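Local coordinates for oxalate-binding protein (Thermotoga maritima, PDB 1O4T) that binds oxalate and manganese as a homodimeric cupin and is a putative oxalate decarboxylase, at residues H73-I84 with G103-H114. Residues are numbered along the deposited sequence; the frame is centred on the assembly and turned at random.
With MN (manganese (II) ion), chain C; OXL (oxalate ion), chain D.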
loop_
_atom_site.group_PDB
_atom_site.type_symbol
_atom_site.label_atom_id
_atom_site.label_comp_id
_atom_site.label_asym_id
_atom_site.label_seq_id
_atom_site.Cartn_x
_atom_site.Cartn_y
_atom_site.Cartn_z
ATOM N N HIS A 73 -1.117 1.628 20.557
ATOM C CA HIS A 73 -2.458 1.090 20.648
ATOM C C HIS A 73 -2.461 -0.327 20.130
ATOM O O HIS A 73 -1.579 -0.734 19.377
ATOM C CB HIS A 73 -3.451 1.899 19.818
ATOM C CG HIS A 73 -3.089 1.947 18.375
ATOM N ND1 HIS A 73 -1.987 2.630 17.921
ATOM C CD2 HIS A 73 -3.623 1.326 17.298
ATOM C CE1 HIS A 73 -1.879 2.462 16.612
ATOM N NE2 HIS A 73 -2.869 1.690 16.208
ATOM N N LYS A 74 -3.503 -1.038 20.524
ATOM C CA LYS A 74 -3.665 -2.456 20.294
ATOM C C LYS A 74 -4.681 -2.714 19.190
ATOM O O LYS A 74 -5.662 -1.987 19.057
ATOM C CB LYS A 74 -4.195 -3.095 21.578
ATOM C CG LYS A 74 -4.314 -4.588 21.522
ATOM C CD LYS A 74 -4.698 -5.112 22.860
ATOM C CE LYS A 74 -4.853 -6.620 22.848
ATOM N NZ LYS A 74 -5.301 -7.028 24.190
ATOM N N HIS A 75 -4.429 -3.778 18.433
ATOM C CA HIS A 75 -5.343 -4.295 17.425
ATOM C C HIS A 75 -5.836 -5.685 17.829
ATOM O O HIS A 75 -5.047 -6.523 18.211
ATOM C CB HIS A 75 -4.632 -4.296 16.067
ATOM C CG HIS A 75 -4.459 -2.922 15.492
ATOM N ND1 HIS A 75 -5.491 -2.261 14.865
ATOM C CD2 HIS A 75 -3.418 -2.050 15.524
ATOM C CE1 HIS A 75 -5.091 -1.053 14.514
ATOM N NE2 HIS A 75 -3.826 -0.904 14.871
ATOM N N GLU A 76 -7.144 -5.907 17.819
ATOM C CA GLU A 76 -7.678 -7.232 18.112
ATOM C C GLU A 76 -8.751 -7.555 17.111
ATOM O O GLU A 76 -9.613 -6.720 16.833
ATOM C CB GLU A 76 -8.230 -7.358 19.561
ATOM C CG GLU A 76 -8.844 -6.082 20.107
ATOM C CD GLU A 76 -9.111 -6.110 21.600
ATOM O OE1 GLU A 76 -9.414 -7.195 22.189
ATOM O OE2 GLU A 76 -9.024 -4.999 22.185
ATOM N N GLY A 77 -8.680 -8.762 16.560
ATOM C CA GLY A 77 -9.617 -9.197 15.564
ATOM C C GLY A 77 -9.349 -8.598 14.193
ATOM O O GLY A 77 -10.224 -8.631 13.327
ATOM N N GLU A 78 -8.150 -8.071 13.999
ATOM C CA GLU A 78 -7.724 -7.481 12.731
ATOM C C GLU A 78 -6.205 -7.424 12.718
ATOM O O GLU A 78 -5.568 -7.696 13.730
ATOM C CB GLU A 78 -8.292 -6.063 12.566
ATOM C CG GLU A 78 -7.793 -5.091 13.612
ATOM C CD GLU A 78 -8.655 -3.856 13.798
ATOM O OE1 GLU A 78 -9.774 -3.815 13.241
ATOM O OE2 GLU A 78 -8.184 -2.939 14.527
ATOM N N PHE A 79 -5.628 -7.062 11.573
ATOM C CA PHE A 79 -4.205 -6.826 11.506
ATOM C C PHE A 79 -3.933 -5.600 10.659
ATOM O O PHE A 79 -4.769 -5.213 9.847
ATOM C CB PHE A 79 -3.436 -8.076 11.043
ATOM C CG PHE A 79 -3.747 -8.519 9.639
ATOM C CD1 PHE A 79 -4.728 -9.452 9.402
ATOM C CD2 PHE A 79 -3.034 -8.013 8.557
ATOM C CE1 PHE A 79 -5.008 -9.872 8.132
ATOM C CE2 PHE A 79 -3.346 -8.422 7.251
ATOM C CZ PHE A 79 -4.338 -9.377 7.059
ATOM N N GLU A 80 -2.793 -4.966 10.895
ATOM C CA GLU A 80 -2.404 -3.755 10.167
ATOM C C GLU A 80 -1.045 -3.852 9.502
ATOM O O GLU A 80 -0.107 -4.400 10.058
ATOM C CB GLU A 80 -2.423 -2.546 11.102
ATOM C CG GLU A 80 -2.594 -1.245 10.351
ATOM C CD GLU A 80 -2.915 -0.071 11.233
ATOM O OE1 GLU A 80 -3.038 1.050 10.712
ATOM O OE2 GLU A 80 -3.032 -0.261 12.437
ATOM N N ILE A 81 -0.965 -3.293 8.303
ATOM C CA ILE A 81 0.251 -3.196 7.540
ATOM C C ILE A 81 0.536 -1.710 7.316
ATOM O O ILE A 81 -0.327 -0.966 6.884
ATOM C CB ILE A 81 0.077 -3.885 6.157
ATOM C CG1 ILE A 81 -0.422 -5.324 6.314
ATOM C CG2 ILE A 81 1.390 -3.809 5.337
ATOM C CD1 ILE A 81 -1.066 -5.833 5.029
ATOM N N TYR A 82 1.747 -1.266 7.609
ATOM C CA TYR A 82 2.228 -0.011 7.093
ATOM C C TYR A 82 3.202 -0.263 5.931
ATOM O O TYR A 82 4.070 -1.147 6.004
ATOM C CB TYR A 82 3.007 0.737 8.157
ATOM C CG TYR A 82 2.318 1.174 9.439
ATOM C CD1 TYR A 82 3.079 1.508 10.557
ATOM C CD2 TYR A 82 0.928 1.297 9.536
ATOM C CE1 TYR A 82 2.490 1.967 11.703
ATOM C CE2 TYR A 82 0.340 1.757 10.675
ATOM C CZ TYR A 82 1.115 2.083 11.775
ATOM O OH TYR A 82 0.487 2.522 12.945
ATOM N N TYR A 83 3.065 0.508 4.850
ATOM C CA TYR A 83 4.117 0.631 3.840
ATOM C C TYR A 83 4.698 2.063 3.885
ATOM O O TYR A 83 4.010 3.072 3.639
ATOM C CB TYR A 83 3.602 0.265 2.446
ATOM C CG TYR A 83 4.721 0.276 1.427
ATOM C CD1 TYR A 83 5.412 -0.883 1.120
ATOM C CD2 TYR A 83 5.098 1.438 0.804
ATOM C CE1 TYR A 83 6.502 -0.878 0.226
ATOM C CE2 TYR A 83 6.170 1.469 -0.117
ATOM C CZ TYR A 83 6.868 0.285 -0.405
ATOM O OH TYR A 83 7.929 0.291 -1.285
ATOM N N ILE A 84 5.973 2.158 4.229
ATOM C CA ILE A 84 6.612 3.457 4.391
ATOM C C ILE A 84 6.917 4.054 3.026
ATOM O O ILE A 84 7.674 3.469 2.231
ATOM C CB ILE A 84 7.914 3.341 5.229
ATOM C CG1 ILE A 84 7.707 2.540 6.519
ATOM C CG2 ILE A 84 8.508 4.747 5.532
ATOM C CD1 ILE A 84 6.531 3.035 7.386
ATOM N N GLY A 103 10.145 2.256 1.785
ATOM C CA GLY A 103 10.287 0.912 1.245
ATOM C C GLY A 103 10.029 -0.188 2.273
ATOM O O GLY A 103 9.854 -1.338 1.913
ATOM N N ASP A 104 10.012 0.164 3.558
ATOM C CA ASP A 104 9.774 -0.834 4.611
ATOM C C ASP A 104 8.297 -1.174 4.779
ATOM O O ASP A 104 7.407 -0.311 4.739
ATOM C CB ASP A 104 10.339 -0.351 5.943
ATOM C CG ASP A 104 11.856 -0.325 5.973
ATOM O OD1 ASP A 104 12.569 -0.896 5.093
ATOM O OD2 ASP A 104 12.439 0.289 6.871
ATOM N N VAL A 105 8.037 -2.444 5.009
ATOM C CA VAL A 105 6.693 -2.913 5.375
ATOM C C VAL A 105 6.710 -3.172 6.873
ATOM O O VAL A 105 7.593 -3.869 7.352
ATOM C CB VAL A 105 6.355 -4.208 4.652
ATOM C CG1 VAL A 105 5.028 -4.808 5.136
ATOM C CG2 VAL A 105 6.331 -3.978 3.163
ATOM N N CYS A 106 5.731 -2.613 7.597
ATOM C CA CYS A 106 5.552 -2.903 9.033
ATOM C C CYS A 106 4.269 -3.655 9.213
ATOM O O CYS A 106 3.213 -3.142 8.833
ATOM C CB CYS A 106 5.501 -1.611 9.836
ATOM S SG CYS A 106 6.853 -0.485 9.486
ATOM N N PHE A 107 4.358 -4.856 9.767
ATOM C CA PHE A 107 3.236 -5.760 9.965
ATOM C C PHE A 107 2.895 -5.909 11.444
ATOM O O PHE A 107 3.750 -6.307 12.265
ATOM C CB PHE A 107 3.567 -7.139 9.392
ATOM C CG PHE A 107 2.419 -8.089 9.436
ATOM C CD1 PHE A 107 1.359 -7.935 8.563
ATOM C CD2 PHE A 107 2.375 -9.116 10.364
ATOM C CE1 PHE A 107 0.267 -8.806 8.606
ATOM C CE2 PHE A 107 1.297 -9.975 10.423
ATOM C CZ PHE A 107 0.239 -9.811 9.566
ATOM N N THR A 108 1.657 -5.579 11.801
ATOM C CA THR A 108 1.178 -5.766 13.181
ATOM C C THR A 108 0.021 -6.744 13.209
ATOM O O THR A 108 -0.991 -6.536 12.559
ATOM C CB THR A 108 0.742 -4.443 13.787
ATOM O OG1 THR A 108 1.863 -3.583 13.888
ATOM C CG2 THR A 108 0.317 -4.613 15.220
ATOM N N ASP A 109 0.183 -7.813 13.968
ATOM C CA ASP A 109 -0.754 -8.915 13.928
ATOM C C ASP A 109 -1.826 -8.719 14.981
ATOM O O ASP A 109 -1.703 -7.857 15.867
ATOM C CB ASP A 109 -0.012 -10.238 14.171
ATOM C CG ASP A 109 -0.617 -11.404 13.411
ATOM O OD1 ASP A 109 -1.800 -11.343 12.990
ATOM O OD2 ASP A 109 0.042 -12.428 13.187
ATOM N N SER A 110 -2.867 -9.548 14.912
ATOM C CA SER A 110 -3.972 -9.479 15.875
ATOM C C SER A 110 -3.392 -9.715 17.261
ATOM O O SER A 110 -2.598 -10.612 17.449
ATOM C CB SER A 110 -5.032 -10.537 15.499
ATOM O OG SER A 110 -6.205 -10.514 16.337
ATOM N N GLY A 111 -3.793 -8.906 18.234
ATOM C CA GLY A 111 -3.347 -9.075 19.599
ATOM C C GLY A 111 -2.125 -8.271 19.954
ATOM O O GLY A 111 -1.837 -8.122 21.131
ATOM N N GLU A 112 -1.396 -7.771 18.946
ATOM C CA GLU A 112 -0.235 -6.916 19.186
ATOM C C GLU A 112 -0.597 -5.433 19.255
ATOM O O GLU A 112 -1.581 -4.994 18.696
ATOM C CB GLU A 112 0.805 -7.088 18.089
ATOM C CG GLU A 112 1.213 -8.517 17.821
ATOM C CD GLU A 112 2.404 -8.630 16.885
ATOM O OE1 GLU A 112 2.505 -7.895 15.855
ATOM O OE2 GLU A 112 3.250 -9.486 17.190
ATOM N N SER A 113 0.252 -4.663 19.909
ATOM C CA SER A 113 0.119 -3.221 19.987
ATOM C C SER A 113 1.291 -2.609 19.259
ATOM O O SER A 113 2.390 -3.190 19.263
ATOM C CB SER A 113 0.129 -2.753 21.432
ATOM O OG SER A 113 -0.909 -3.348 22.177
ATOM N N HIS A 114 1.066 -1.444 18.631
ATOM C CA HIS A 114 2.121 -0.736 17.926
ATOM C C HIS A 114 2.012 0.791 18.025
ATOM O O HIS A 114 0.990 1.326 18.500
ATOM C CB HIS A 114 2.223 -1.169 16.425
ATOM C CG HIS A 114 1.071 -0.743 15.561
ATOM N ND1 HIS A 114 1.009 -1.064 14.218
ATOM C CD2 HIS A 114 -0.092 -0.111 15.847
ATOM C CE1 HIS A 114 -0.131 -0.622 13.705
ATOM N NE2 HIS A 114 -0.820 -0.039 14.671
HETATM MN MN MN C . -2.798 0.730 14.271
HETATM C C1 OXL D . -3.036 3.143 12.892
HETATM C C2 OXL D . -4.430 2.872 13.257
HETATM O O1 OXL D . -2.850 4.164 12.030
HETATM O O2 OXL D . -5.335 3.797 12.887
HETATM O O3 OXL D . -2.089 2.453 13.324
HETATM O O4 OXL D . -4.773 1.834 13.831
#
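His114 meets His73, His75 and Glu80 around one manganese ion. The three histidines bind through NE2, and Glu80 binds through OE2, 2.1 Å from the metal. Oxalate chelates the ion through O3 and O4 and completes six-coordination. Glu80 reaches the ion on an extended chain, with CG anti to the backbone N (chi1 -157°). The His75 ring is held at its edge: ND1 donates a nearly straight bond, in the ring plane, to Glu78 OE2 (2.8 Å), and Arg57 pairs with the other carboxylate oxygen. Tyr82 OH lies over one face of the His114 ring, toward its rim, and donates to oxalate O3 at 2.6 Å. This is the cupin metal site, set inside a double-stranded beta-helix. A phenylalanine in place of Tyr82 would probably leave oxalate O3 without this hydrogen bond. Strand 78-84, which carries Glu80 and Tyr82, runs antiparallel to strand 104-108. On the Ile81 and Phe107 side packing is tight: Phe79 CD2 comes 3.4 Å from Phe107 CE1, with the ring planes at 46°, and Met52 and Ala51 of the second subunit cover these rings. The turn end is looser and more exposed. There Gly77 N donates a hydrogen bond to Ser110 OG (3.0 Å), and Lys74 CB passes 3.3 Å from Ser113 OG.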